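RNA-directed RNA polymerase (Infectious pancreatic necrosis virus, PDB 3ZED) probably copies the viral RNA genome as an RNA-dependent RNA polymerase, and is thought to occur both free and covalently attached to the genomic RNA. Local coordinates at residues Ala49-Asp54 and Arg170-Lys175; Ser165-Arg170 and Gly300-Lys305; Glu307-Val312 and Lys316-Ile321. One frame throughout, in Å; residues are numbered along the deposited sequence.

Contact 1 (Ala49-Asp54 and Arg170-Lys175)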
loop_
_atom_site.group_PDB
_atom_site.type_symbol
_atom_site.label_atom_id
_atom_site.label_comp_id
_atom_site.label_asym_id
_atom_site.label_seq_id
_atom_site.Cartn_x
_atom_site.Cartn_y
_atom_site.Cartn_z
ATOM N N ALA B 49 -28.626 -6.326 3.592
ATOM C CA ALA B 49 -29.226 -5.387 2.638
ATOM C C ALA B 49 -30.131 -4.382 3.360
ATOM O O ALA B 49 -30.011 -3.179 3.122
ATOM C CB ALA B 49 -30.001 -6.139 1.565
ATOM N N GLN B 50 -30.979 -4.870 4.290
ATOM C CA GLN B 50 -31.898 -4.058 5.095
ATOM C C GLN B 50 -31.137 -2.992 5.901
ATOM O O GLN B 50 -31.547 -1.825 5.884
ATOM C CB GLN B 50 -32.717 -4.959 6.023
ATOM C CG GLN B 50 -33.897 -4.286 6.710
ATOM C CD GLN B 50 -34.454 -5.192 7.783
ATOM O OE1 GLN B 50 -33.765 -5.531 8.763
ATOM N NE2 GLN B 50 -35.699 -5.647 7.597
ATOM N N PHE B 51 -30.041 -3.394 6.597
ATOM C CA PHE B 51 -29.169 -2.515 7.384
ATOM C C PHE B 51 -28.566 -1.399 6.507
ATOM O O PHE B 51 -28.537 -0.241 6.926
ATOM C CB PHE B 51 -28.046 -3.346 8.051
ATOM C CG PHE B 51 -26.907 -2.568 8.677
ATOM C CD1 PHE B 51 -26.977 -2.143 10.004
ATOM C CD2 PHE B 51 -25.747 -2.290 7.955
ATOM C CE1 PHE B 51 -25.907 -1.455 10.597
ATOM C CE2 PHE B 51 -24.678 -1.604 8.547
ATOM C CZ PHE B 51 -24.766 -1.188 9.865
ATOM N N LEU B 52 -28.061 -1.756 5.303
ATOM C CA LEU B 52 -27.462 -0.778 4.384
ATOM C C LEU B 52 -28.535 0.164 3.828
ATOM O O LEU B 52 -28.289 1.366 3.695
ATOM C CB LEU B 52 -26.694 -1.474 3.250
ATOM C CG LEU B 52 -25.455 -2.277 3.676
ATOM C CD1 LEU B 52 -24.955 -3.125 2.543
ATOM C CD2 LEU B 52 -24.341 -1.383 4.187
ATOM N N LYS B 53 -29.732 -0.377 3.568
ATOM C CA LYS B 53 -30.877 0.406 3.096
ATOM C C LYS B 53 -31.299 1.420 4.185
ATOM O O LYS B 53 -31.394 2.618 3.893
ATOM C CB LYS B 53 -32.039 -0.511 2.693
ATOM N N ASP B 54 -31.437 0.950 5.454
ATOM C CA ASP B 54 -31.788 1.784 6.613
ATOM C C ASP B 54 -30.758 2.895 6.845
ATOM O O ASP B 54 -31.083 3.922 7.444
ATOM C CB ASP B 54 -31.896 0.927 7.895
ATOM C CG ASP B 54 -33.058 -0.054 7.982
ATOM O OD1 ASP B 54 -33.943 -0.021 7.091
ATOM O OD2 ASP B 54 -33.090 -0.849 8.949
ATOM N N ARG B 170 -18.059 -0.584 8.845
ATOM C CA ARG B 170 -16.858 0.015 8.260
ATOM C C ARG B 170 -17.208 0.722 6.947
ATOM O O ARG B 170 -16.743 1.844 6.718
ATOM C CB ARG B 170 -15.771 -1.044 8.029
ATOM C CG ARG B 170 -14.504 -0.522 7.379
ATOM C CD ARG B 170 -13.737 0.420 8.279
ATOM N NE ARG B 170 -12.462 0.813 7.678
ATOM C CZ ARG B 170 -11.574 1.604 8.267
ATOM N NH1 ARG B 170 -11.817 2.105 9.471
ATOM N NH2 ARG B 170 -10.445 1.918 7.649
ATOM N N LEU B 171 -18.056 0.091 6.109
ATOM C CA LEU B 171 -18.501 0.683 4.844
ATOM C C LEU B 171 -19.217 2.027 5.086
ATOM O O LEU B 171 -18.954 2.994 4.359
ATOM C CB LEU B 171 -19.404 -0.281 4.060
ATOM C CG LEU B 171 -18.742 -1.505 3.404
ATOM C CD1 LEU B 171 -19.797 -2.345 2.693
ATOM C CD2 LEU B 171 -17.650 -1.098 2.400
ATOM N N LEU B 172 -20.071 2.100 6.131
ATOM C CA LEU B 172 -20.779 3.328 6.519
ATOM C C LEU B 172 -19.777 4.433 6.911
ATOM O O LEU B 172 -19.938 5.572 6.490
ATOM C CB LEU B 172 -21.756 3.076 7.697
ATOM C CG LEU B 172 -22.848 2.008 7.528
ATOM C CD1 LEU B 172 -23.791 2.031 8.717
ATOM C CD2 LEU B 172 -23.637 2.180 6.226
ATOM N N ALA B 173 -18.750 4.086 7.705
ATOM C CA ALA B 173 -17.694 5.011 8.133
ATOM C C ALA B 173 -16.908 5.558 6.900
ATOM O O ALA B 173 -16.658 6.768 6.831
ATOM C CB ALA B 173 -16.755 4.321 9.103
ATOM N N MET B 174 -16.599 4.683 5.904
ATOM C CA MET B 174 -15.910 5.074 4.653
ATOM C C MET B 174 -16.772 6.061 3.870
ATOM O O MET B 174 -16.255 7.097 3.452
ATOM C CB MET B 174 -15.542 3.858 3.777
ATOM C CG MET B 174 -14.624 2.871 4.475
ATOM S SD MET B 174 -12.999 3.543 5.059
ATOM C CE MET B 174 -11.999 3.294 3.596
ATOM N N LYS B 175 -18.088 5.761 3.703
ATOM C CA LYS B 175 -19.038 6.646 3.027
ATOM C C LYS B 175 -19.107 7.998 3.760
ATOM O O LYS B 175 -19.165 9.034 3.105
ATOM C CB LYS B 175 -20.428 5.983 2.932
ATOM C CG LYS B 175 -21.499 6.892 2.328
ATOM C CD LYS B 175 -22.844 6.200 2.205
ATOM C CE LYS B 175 -23.915 7.122 1.656
ATOM N NZ LYS B 175 -24.528 7.941 2.730
#
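Leu-172 reaches out from helix 164-179 to meet Phe-51 and Leu-52 of helix 45-54, and the whole contact can be read along its side chain. CB leaves the backbone heading for the other helix. With CG anti to the carbonyl carbon (chi1 -57°), the branch point comes to 4.2 Å from CE2 of Phe-51, and from there the two methyls divide the work. CD1 goes to the phenylalanine: Leu-172 CD1 lies 3.6 Å from Phe-51 CZ and 3.7 Å from Phe-51 CE2, so it meets the far corner of the ring, at a slant. CD2 turns to the other neighbour and rests 4.2 Å from CD2 of Leu-52, methyl against methyl. Neither partner starts out aimed at Leu-172; it is the outer end of each side chain that closes the gap. In Phe-51, CG stands anti to the backbone N (chi1 169°), which carries the ring out to where CZ can touch. The contact is purely apolar and small, 157 Å² in all, with the nearest CA atoms, those of Leu-52 and Leu-172, 8.1 Å apart. Around it the same residues find more cover: Phe-51 also packs on Leu-168 and Asn-169, one turn earlier on helix 164-179, and on Leu-42, while Leu-52 and Leu-171 both rest on Leu-464 of strand 462-465, so that this strand packs against both helices.

Contact 2 (Ser165-Arg170 and Gly300-Lys305)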
loop_
_atom_site.group_PDB
_atom_site.type_symbol
_atom_site.label_atom_id
_atom_site.label_comp_id
_atom_site.label_asym_id
_atom_site.label_seq_id
_atom_site.Cartn_x
_atom_site.Cartn_y
_atom_site.Cartn_z
ATOM N N SER B 165 -21.023 -7.630 10.464
ATOM C CA SER B 165 -21.469 -6.365 11.060
ATOM C C SER B 165 -20.306 -5.352 11.081
ATOM O O SER B 165 -20.491 -4.187 10.707
ATOM C CB SER B 165 -22.013 -6.589 12.468
ATOM O OG SER B 165 -23.316 -7.147 12.451
ATOM N N GLY B 166 -19.126 -5.819 11.522
ATOM C CA GLY B 166 -17.902 -5.023 11.544
ATOM C C GLY B 166 -17.592 -4.453 10.168
ATOM O O GLY B 166 -17.426 -3.232 10.040
ATOM N N GLN B 167 -17.622 -5.330 9.105
ATOM C CA GLN B 167 -17.378 -4.969 7.700
ATOM C C GLN B 167 -18.411 -3.970 7.179
ATOM O O GLN B 167 -18.044 -3.003 6.516
ATOM C CB GLN B 167 -17.381 -6.221 6.789
ATOM C CG GLN B 167 -16.180 -7.141 6.965
ATOM C CD GLN B 167 -16.108 -8.133 5.841
ATOM O OE1 GLN B 167 -16.712 -9.201 5.892
ATOM N NE2 GLN B 167 -15.400 -7.788 4.778
ATOM N N LEU B 168 -19.702 -4.209 7.481
ATOM C CA LEU B 168 -20.820 -3.370 7.034
ATOM C C LEU B 168 -20.773 -1.976 7.688
ATOM O O LEU B 168 -20.948 -0.976 6.986
ATOM C CB LEU B 168 -22.160 -4.075 7.298
ATOM C CG LEU B 168 -22.417 -5.331 6.436
ATOM C CD1 LEU B 168 -23.558 -6.163 6.991
ATOM C CD2 LEU B 168 -22.682 -4.974 4.989
ATOM N N ASN B 169 -20.491 -1.914 9.002
ATOM C CA ASN B 169 -20.347 -0.658 9.738
ATOM C C ASN B 169 -19.135 0.129 9.237
ATOM O O ASN B 169 -19.187 1.358 9.180
ATOM C CB ASN B 169 -20.223 -0.909 11.237
ATOM C CG ASN B 169 -21.557 -1.122 11.882
ATOM O OD1 ASN B 169 -22.360 -0.200 12.012
ATOM N ND2 ASN B 169 -21.828 -2.351 12.274
ATOM N N ARG B 170 -18.059 -0.584 8.845
ATOM C CA ARG B 170 -16.858 0.015 8.260
ATOM C C ARG B 170 -17.208 0.722 6.947
ATOM O O ARG B 170 -16.743 1.844 6.718
ATOM C CB ARG B 170 -15.771 -1.044 8.029
ATOM C CG ARG B 170 -14.504 -0.522 7.379
ATOM C CD ARG B 170 -13.737 0.420 8.279
ATOM N NE ARG B 170 -12.462 0.813 7.678
ATOM C CZ ARG B 170 -11.574 1.604 8.267
ATOM N NH1 ARG B 170 -11.817 2.105 9.471
ATOM N NH2 ARG B 170 -10.445 1.918 7.649
ATOM N N GLY B 300 -14.339 -5.373 -6.559
ATOM C CA GLY B 300 -13.430 -6.042 -5.638
ATOM C C GLY B 300 -14.135 -6.900 -4.614
ATOM O O GLY B 300 -15.216 -6.539 -4.141
ATOM N N LEU B 301 -13.547 -8.052 -4.267
ATOM C CA LEU B 301 -14.095 -8.899 -3.201
ATOM C C LEU B 301 -13.856 -8.183 -1.871
ATOM O O LEU B 301 -12.729 -7.747 -1.627
ATOM C CB LEU B 301 -13.450 -10.304 -3.175
ATOM C CG LEU B 301 -13.548 -11.166 -4.426
ATOM C CD1 LEU B 301 -12.851 -12.499 -4.193
ATOM C CD2 LEU B 301 -15.010 -11.369 -4.869
ATOM N N LEU B 302 -14.903 -7.988 -1.057
ATOM C CA LEU B 302 -14.704 -7.282 0.209
ATOM C C LEU B 302 -14.163 -8.244 1.273
ATOM O O LEU B 302 -14.918 -8.873 2.015
ATOM C CB LEU B 302 -15.979 -6.579 0.670
ATOM C CG LEU B 302 -15.752 -5.414 1.618
ATOM C CD1 LEU B 302 -15.187 -4.202 0.875
ATOM C CD2 LEU B 302 -17.047 -5.068 2.359
ATOM N N PHE B 303 -12.834 -8.360 1.307
ATOM C CA PHE B 303 -12.097 -9.243 2.190
ATOM C C PHE B 303 -11.965 -8.644 3.598
ATOM O O PHE B 303 -11.505 -7.510 3.727
ATOM C CB PHE B 303 -10.707 -9.501 1.567
ATOM C CG PHE B 303 -9.889 -10.589 2.211
ATOM C CD1 PHE B 303 -9.019 -10.302 3.260
ATOM C CD2 PHE B 303 -9.920 -11.888 1.713
ATOM C CE1 PHE B 303 -8.251 -11.312 3.855
ATOM C CE2 PHE B 303 -9.145 -12.893 2.297
ATOM C CZ PHE B 303 -8.316 -12.598 3.364
ATOM N N PRO B 304 -12.331 -9.386 4.677
ATOM C CA PRO B 304 -12.142 -8.836 6.044
ATOM C C PRO B 304 -10.668 -8.907 6.444
ATOM O O PRO B 304 -10.065 -9.981 6.385
ATOM C CB PRO B 304 -13.024 -9.738 6.910
ATOM C CG PRO B 304 -13.062 -11.051 6.186
ATOM C CD PRO B 304 -12.897 -10.755 4.712
ATOM N N LYS B 305 -10.062 -7.769 6.786
ATOM C CA LYS B 305 -8.634 -7.736 7.125
ATOM C C LYS B 305 -8.362 -8.320 8.529
ATOM O O LYS B 305 -9.046 -7.954 9.491
ATOM C CB LYS B 305 -8.114 -6.289 7.048
ATOM C CG LYS B 305 -6.609 -6.160 7.032
ATOM C CD LYS B 305 -6.188 -4.722 6.758
ATOM C CE LYS B 305 -4.703 -4.620 6.473
ATOM N NZ LYS B 305 -3.898 -4.748 7.713
#
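This is a buried helix-on-sheet contact: helix 164-179 lies across strand 299-310, a member of a mixed sheet, and Gln-167 is the side chain that bridges them. The short axes approach to 9.7 Å, with their N-to-C directions 120° apart, so the helix crosses the strand at a steep angle. Leu-302 is the centre of an inverse gamma turn, a local kink in the strand, and its carbonyl oxygen takes the bond from the helix. The side chain of Gln-167 sets out toward the strand and runs extended beyond CG, which brings its amide over Pro-304. There Gln-167 CD sits 3.6 Å from Pro-304 CB, and the amide lies against the CB side of the proline ring, the two roughly parallel. Leu-302 CG comes up to the amide nitrogen, 4.0 Å from Gln-167 NE2. Both ends of the amide have further partners: OE1 accepts from NE2 of His-110, and NE2 also bonds OD1 of Asn-320 on the adjoining strand 320-323. These bonds hold the buried amide in one rotation. Across the contact itself, Gln-167 NE2 gives a 3.0 Å hydrogen bond to Leu-302 O; the acceptor lies close to the amide plane, but the donor stands well above the carbonyl plane, 61° out of it, with an N-H...O angle of 154°.

Contact 3 (Glu307-Val312 and Lys316-Ile321)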
loop_
_atom_site.group_PDB
_atom_site.type_symbol
_atom_site.label_atom_id
_atom_site.label_comp_id
_atom_site.label_asym_id
_atom_site.label_seq_id
_atom_site.Cartn_x
_atom_site.Cartn_y
_atom_site.Cartn_z
ATOM N N GLU B 307 -6.614 -8.378 11.834
ATOM C CA GLU B 307 -5.986 -7.349 12.669
ATOM C C GLU B 307 -6.257 -7.567 14.139
ATOM O O GLU B 307 -7.101 -8.389 14.495
ATOM C CB GLU B 307 -6.526 -5.967 12.274
ATOM C CG GLU B 307 -5.559 -5.232 11.384
ATOM C CD GLU B 307 -6.109 -4.004 10.710
ATOM O OE1 GLU B 307 -7.192 -3.523 11.116
ATOM O OE2 GLU B 307 -5.429 -3.503 9.787
ATOM N N ARG B 308 -5.577 -6.795 14.990
ATOM C CA ARG B 308 -5.778 -6.835 16.423
ATOM C C ARG B 308 -6.826 -5.765 16.717
ATOM O O ARG B 308 -6.521 -4.580 16.896
ATOM C CB ARG B 308 -4.441 -6.698 17.193
ATOM C CG ARG B 308 -3.622 -8.001 17.061
ATOM C CD ARG B 308 -2.145 -7.984 17.423
ATOM N NE ARG B 308 -1.319 -7.581 16.298
ATOM C CZ ARG B 308 -0.415 -8.325 15.674
ATOM N NH1 ARG B 308 -0.172 -9.562 16.072
ATOM N NH2 ARG B 308 0.255 -7.837 14.653
ATOM N N TYR B 309 -8.101 -6.200 16.634
ATOM C CA TYR B 309 -9.279 -5.381 16.869
ATOM C C TYR B 309 -9.610 -5.280 18.340
ATOM O O TYR B 309 -9.245 -6.155 19.120
ATOM C CB TYR B 309 -10.480 -5.978 16.120
ATOM C CG TYR B 309 -10.341 -5.927 14.616
ATOM C CD1 TYR B 309 -10.408 -4.719 13.934
ATOM C CD2 TYR B 309 -10.165 -7.089 13.873
ATOM C CE1 TYR B 309 -10.269 -4.660 12.550
ATOM C CE2 TYR B 309 -10.037 -7.046 12.485
ATOM C CZ TYR B 309 -10.103 -5.827 11.828
ATOM O OH TYR B 309 -9.987 -5.745 10.463
ATOM N N THR B 310 -10.334 -4.224 18.718
ATOM C CA THR B 310 -10.845 -4.033 20.079
ATOM C C THR B 310 -12.058 -4.956 20.204
ATOM O O THR B 310 -12.932 -4.905 19.338
ATOM C CB THR B 310 -11.139 -2.536 20.294
ATOM O OG1 THR B 310 -9.890 -1.878 20.474
ATOM C CG2 THR B 310 -11.978 -2.257 21.485
ATOM N N GLN B 311 -12.090 -5.831 21.241
ATOM C CA GLN B 311 -13.210 -6.760 21.489
ATOM C C GLN B 311 -14.554 -6.027 21.574
ATOM O O GLN B 311 -15.515 -6.443 20.948
ATOM C CB GLN B 311 -12.998 -7.554 22.780
ATOM C CG GLN B 311 -11.906 -8.617 22.686
ATOM C CD GLN B 311 -11.667 -9.249 24.023
ATOM O OE1 GLN B 311 -12.539 -9.295 24.881
ATOM N NE2 GLN B 311 -10.483 -9.756 24.238
ATOM N N VAL B 312 -14.598 -4.908 22.316
ATOM C CA VAL B 312 -15.802 -4.093 22.509
ATOM C C VAL B 312 -16.341 -3.556 21.144
ATOM O O VAL B 312 -17.552 -3.402 21.010
ATOM C CB VAL B 312 -15.534 -2.977 23.569
ATOM C CG1 VAL B 312 -16.382 -1.732 23.347
ATOM C CG2 VAL B 312 -15.764 -3.520 24.980
ATOM N N LYS B 316 -18.373 -3.460 15.276
ATOM C CA LYS B 316 -18.498 -2.049 14.886
ATOM C C LYS B 316 -17.470 -1.669 13.833
ATOM O O LYS B 316 -17.686 -0.699 13.105
ATOM C CB LYS B 316 -18.338 -1.119 16.111
ATOM C CG LYS B 316 -19.445 -1.236 17.148
ATOM C CD LYS B 316 -19.091 -0.471 18.417
ATOM C CE LYS B 316 -19.794 -1.013 19.648
ATOM N NZ LYS B 316 -19.246 -0.432 20.899
ATOM N N LYS B 317 -16.333 -2.398 13.776
ATOM C CA LYS B 317 -15.266 -2.063 12.850
ATOM C C LYS B 317 -14.382 -3.262 12.470
ATOM O O LYS B 317 -13.636 -3.789 13.292
ATOM C CB LYS B 317 -14.390 -0.940 13.450
ATOM C CG LYS B 317 -13.230 -0.484 12.584
ATOM C CD LYS B 317 -12.174 0.210 13.444
ATOM C CE LYS B 317 -10.850 0.360 12.737
ATOM N NZ LYS B 317 -9.829 0.999 13.609
ATOM N N THR B 318 -14.477 -3.664 11.202
ATOM C CA THR B 318 -13.620 -4.656 10.561
ATOM C C THR B 318 -13.069 -3.942 9.347
ATOM O O THR B 318 -13.846 -3.525 8.493
ATOM C CB THR B 318 -14.331 -5.979 10.204
ATOM O OG1 THR B 318 -15.041 -6.506 11.326
ATOM C CG2 THR B 318 -13.362 -7.032 9.612
ATOM N N ARG B 319 -11.758 -3.753 9.276
ATOM C CA ARG B 319 -11.181 -3.090 8.108
ATOM C C ARG B 319 -11.314 -4.018 6.888
ATOM O O ARG B 319 -11.288 -5.254 7.018
ATOM C CB ARG B 319 -9.725 -2.656 8.356
ATOM C CG ARG B 319 -9.621 -1.576 9.438
ATOM C CD ARG B 319 -8.617 -0.494 9.105
ATOM N NE ARG B 319 -7.238 -0.885 9.391
ATOM C CZ ARG B 319 -6.210 -0.637 8.584
ATOM N NH1 ARG B 319 -6.400 -0.013 7.426
ATOM N NH2 ARG B 319 -4.986 -1.021 8.924
ATOM N N ASN B 320 -11.523 -3.411 5.724
ATOM C CA ASN B 320 -11.736 -4.162 4.489
ATOM C C ASN B 320 -10.598 -4.068 3.512
ATOM O O ASN B 320 -10.064 -2.985 3.290
ATOM C CB ASN B 320 -13.011 -3.674 3.799
ATOM C CG ASN B 320 -14.262 -3.950 4.592
ATOM O OD1 ASN B 320 -14.472 -5.048 5.074
ATOM N ND2 ASN B 320 -15.132 -2.963 4.727
ATOM N N ILE B 321 -10.265 -5.206 2.884
ATOM C CA ILE B 321 -9.315 -5.255 1.781
ATOM C C ILE B 321 -10.169 -5.353 0.507
ATOM O O ILE B 321 -10.951 -6.300 0.358
ATOM C CB ILE B 321 -8.269 -6.401 1.886
ATOM C CG1 ILE B 321 -7.365 -6.285 3.154
ATOM C CG2 ILE B 321 -7.468 -6.573 0.570
ATOM C CD1 ILE B 321 -5.872 -5.831 2.998
#
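Glu-307 and Arg-319 face each other with their charged ends paired. The short arm of the salt bridge is Glu-307 OE2 to Arg-319 NH2, 2.7 Å, and beside it Arg-319 NE gives a hydrogen bond of 3.2 Å to Glu-307 OE1, using the syn lone pair of that oxygen. The two planes are tilted 29° from each other, the carboxylate comes in obliquely, displaced to one side of the guanidinium plane, and the N-H...O angle at NE is a bent 139°. Arg-319 gets there by folding at chi2 and chi3, while the glutamate stays extended beyond CG and meets it at about a right angle. Next to this pair, Tyr-309 lays its ring along the opposite backbone: CD1 is 3.4 Å from Lys-317 O, and Tyr-309 OH receives the backbone N of Arg-319 at 2.9 Å. The methyl CG2 of Thr-318 also touches that hydroxyl, 3.7 Å away. All this happens in a beta hairpin, where strand 299-310 turns back through a loop into strand 320-323; the touching parts run 172° apart, almost exactly antiparallel. Here the chains stand too far apart for a regular strand pair, with CA atoms 7.7 Å apart at Tyr-309 and Thr-318, and side chains fill the gap. Further out, Glu-307 CB lies over one face of the tyrosine ring, toward its rim, and Tyr-309 OH is bonded to Lys-305 O as well. Lys-305 NZ pairs with Glu-307 OE2, giving that oxygen a second cation. Thr-318, for its part, uses OG1 to accept from the backbone N of Ser-163.

In the fold
From the N terminus, helix 45-54 comes first, and contact 1 closes a loop of 115 residues when helix 164-179 packs against it. Contact 2 starts on that same helix, just before the second segment of contact 1 and sharing Arg-170 with it, then spans 129 residues to strand 299-310; the two contacts therefore cross along the chain. Contact 3 follows in series, a local closure of three residues at the hairpin end. Backbone bonds from Phe-303 and Lys-305 to Ile-321 and Arg-319 join contacts 2 and 3 within one sheet, while Arg-170 packs on Thr-318 and Arg-319. Helix 164-179 thus sits between helix 45-54 and the hairpin.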